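Local coordinates for protein N-acyl-D-glutamate deacylase (Bordetella bronchiseptica, PDB 3GIP) that hydrolyses the acyl-amide bond of N-acyl-D-glutamate, as a zinc-binding deacylase of the amidohydrolase superfamily, at residues N266-R271 and F355-C360. Numbering follows the deposited sequence.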
loop_
_atom_site.group_PDB
_atom_site.type_symbol
_atom_site.label_atom_id
_atom_site.label_comp_id
_atom_site.label_asym_id
_atom_site.label_seq_id
_atom_site.Cartn_x
_atom_site.Cartn_y
_atom_site.Cartn_z
ATOM N N ASN A 266 -11.646 -10.269 -16.760
ATOM C CA ASN A 266 -10.407 -10.345 -17.527
ATOM C C ASN A 266 -9.309 -10.876 -16.614
ATOM O O ASN A 266 -8.507 -11.728 -17.005
ATOM C CB ASN A 266 -10.043 -8.956 -18.051
ATOM C CG ASN A 266 -9.065 -9.004 -19.205
ATOM O OD1 ASN A 266 -8.629 -10.076 -19.622
ATOM N ND2 ASN A 266 -8.717 -7.835 -19.732
ATOM N N ILE A 267 -9.284 -10.368 -15.387
ATOM C CA ILE A 267 -8.308 -10.801 -14.397
ATOM C C ILE A 267 -8.486 -12.299 -14.153
ATOM O O ILE A 267 -7.512 -13.047 -14.078
ATOM C CB ILE A 267 -8.499 -10.011 -13.085
ATOM C CG1 ILE A 267 -7.981 -8.582 -13.287
ATOM C CG2 ILE A 267 -7.795 -10.706 -11.929
ATOM C CD1 ILE A 267 -8.242 -7.645 -12.124
ATOM N N ASP A 268 -9.736 -12.739 -14.044
ATOM C CA ASP A 268 -10.011 -14.153 -13.825
ATOM C C ASP A 268 -9.529 -15.004 -14.993
ATOM O O ASP A 268 -8.987 -16.088 -14.787
ATOM C CB ASP A 268 -11.508 -14.380 -13.595
ATOM C CG ASP A 268 -11.956 -13.944 -12.212
ATOM O OD1 ASP A 268 -11.085 -13.723 -11.343
ATOM O OD2 ASP A 268 -13.180 -13.839 -11.986
ATOM N N ARG A 269 -9.718 -14.521 -16.219
ATOM C CA ARG A 269 -9.270 -15.279 -17.383
ATOM C C ARG A 269 -7.754 -15.438 -17.357
ATOM O O ARG A 269 -7.223 -16.483 -17.736
ATOM C CB ARG A 269 -9.699 -14.592 -18.684
ATOM C CG ARG A 269 -11.195 -14.676 -18.968
ATOM C CD ARG A 269 -11.515 -14.307 -20.416
ATOM N NE ARG A 269 -11.340 -12.883 -20.701
ATOM C CZ ARG A 269 -12.186 -11.930 -20.319
ATOM N NH1 ARG A 269 -13.277 -12.242 -19.631
ATOM N NH2 ARG A 269 -11.946 -10.663 -20.633
ATOM N N ALA A 270 -7.062 -14.401 -16.897
ATOM C CA ALA A 270 -5.605 -14.437 -16.828
ATOM C C ALA A 270 -5.091 -15.405 -15.766
ATOM O O ALA A 270 -4.147 -16.158 -16.014
ATOM C CB ALA A 270 -5.059 -13.038 -16.559
ATOM N N ARG A 271 -5.704 -15.393 -14.585
ATOM C CA ARG A 271 -5.249 -16.279 -13.520
ATOM C C ARG A 271 -5.642 -17.730 -13.775
ATOM O O ARG A 271 -5.001 -18.648 -13.268
ATOM C CB ARG A 271 -5.745 -15.786 -12.146
ATOM C CG ARG A 271 -7.242 -15.838 -11.877
ATOM C CD ARG A 271 -7.585 -14.857 -10.747
ATOM N NE ARG A 271 -8.938 -15.025 -10.214
ATOM C CZ ARG A 271 -9.261 -15.872 -9.242
ATOM N NH1 ARG A 271 -8.327 -16.636 -8.681
ATOM N NH2 ARG A 271 -10.523 -15.951 -8.825
ATOM N N PHE A 355 -13.509 -5.637 -3.560
ATOM C CA PHE A 355 -12.857 -6.195 -2.384
ATOM C C PHE A 355 -13.216 -7.668 -2.209
ATOM O O PHE A 355 -12.405 -8.459 -1.735
ATOM C CB PHE A 355 -13.249 -5.426 -1.119
ATOM C CG PHE A 355 -12.686 -6.023 0.141
ATOM C CD1 PHE A 355 -11.311 -6.201 0.281
ATOM C CD2 PHE A 355 -13.524 -6.448 1.166
ATOM C CE1 PHE A 355 -10.781 -6.799 1.425
ATOM C CE2 PHE A 355 -13.001 -7.046 2.314
ATOM C CZ PHE A 355 -11.629 -7.222 2.440
ATOM N N GLN A 356 -14.431 -8.039 -2.594
ATOM C CA GLN A 356 -14.860 -9.424 -2.459
ATOM C C GLN A 356 -14.123 -10.379 -3.390
ATOM O O GLN A 356 -14.145 -11.590 -3.177
ATOM C CB GLN A 356 -16.368 -9.535 -2.686
ATOM C CG GLN A 356 -17.179 -8.961 -1.545
ATOM C CD GLN A 356 -18.670 -9.098 -1.766
ATOM O OE1 GLN A 356 -19.204 -8.619 -2.764
ATOM N NE2 GLN A 356 -19.350 -9.755 -0.832
ATOM N N HIS A 357 -13.471 -9.851 -4.422
ATOM C CA HIS A 357 -12.748 -10.725 -5.337
ATOM C C HIS A 357 -11.732 -11.529 -4.525
ATOM O O HIS A 357 -11.040 -10.980 -3.671
ATOM C CB HIS A 357 -12.042 -9.913 -6.422
ATOM C CG HIS A 357 -11.387 -10.759 -7.467
ATOM N ND1 HIS A 357 -10.202 -11.429 -7.246
ATOM C CD2 HIS A 357 -11.791 -11.107 -8.713
ATOM C CE1 HIS A 357 -9.905 -12.155 -8.308
ATOM N NE2 HIS A 357 -10.854 -11.979 -9.212
ATOM N N PRO A 358 -11.632 -12.843 -4.789
ATOM C CA PRO A 358 -10.710 -13.736 -4.078
ATOM C C PRO A 358 -9.248 -13.307 -3.984
ATOM O O PRO A 358 -8.548 -13.693 -3.045
ATOM C CB PRO A 358 -10.867 -15.061 -4.827
ATOM C CG PRO A 358 -12.291 -15.020 -5.291
ATOM C CD PRO A 358 -12.413 -13.595 -5.790
ATOM N N CYS A 359 -8.777 -12.516 -4.944
ATOM C CA CYS A 359 -7.380 -12.095 -4.918
ATOM C C CYS A 359 -7.189 -10.646 -4.503
ATOM O O CYS A 359 -6.130 -10.065 -4.743
ATOM C CB CYS A 359 -6.739 -12.315 -6.287
ATOM S SG CYS A 359 -6.760 -14.044 -6.816
ATOM N N CYS A 360 -8.200 -10.061 -3.867
ATOM C CA CYS A 360 -8.093 -8.669 -3.458
ATOM C C CYS A 360 -7.546 -8.483 -2.050
ATOM O O CYS A 360 -8.104 -8.979 -1.072
ATOM C CB CYS A 360 -9.450 -7.960 -3.567
ATOM S SG CYS A 360 -9.299 -6.155 -3.510
#
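H357 reaches from the turn that leads into strand 360-362 to D268 on helix 260-272, a His-carboxylate hydrogen bond on the outer side of the amidohydrolase TIM barrel. The imidazole NE2 donates to D268 OD1 at 2.8 Å in a moderately bent bond, on the syn side of a carboxylate whose plane is turned 30° from that of the ring. R271, one helical turn after D268, brings NE to the same OD1, also at 2.8 Å but nearly straight, as a salt bridge on the anti side. Both donors are tilted out of the carboxylate plane and reach OD1 from its opposite faces, so one oxygen takes both bonds; each bond lies near the plane of its donor group. With CG between the backbone N and the carbonyl carbon (chi1 67°), the extended R271 chain carries NE back along the helix to D268. The guanidinium stands steeply to the imidazole, planes 68° apart, and over one face of the guanidinium lie H357 CE1 and C359 SG, the sulfur 3.6 Å from R271 NH1. I267 CG2 approaches H357 NE2 obliquely at 4.3 Å. Strand 277-281 lies alongside: V277 touches I267 and R271, L279 touches H357, and C359 hydrogen-bonds through its backbone to L279. At the other ring nitrogen, consistent with a ring protonated at NE2, C359 N, within the type I turn from H357 to C360, donates to H357 ND1, tilted from the ring plane, at 2.9 Å.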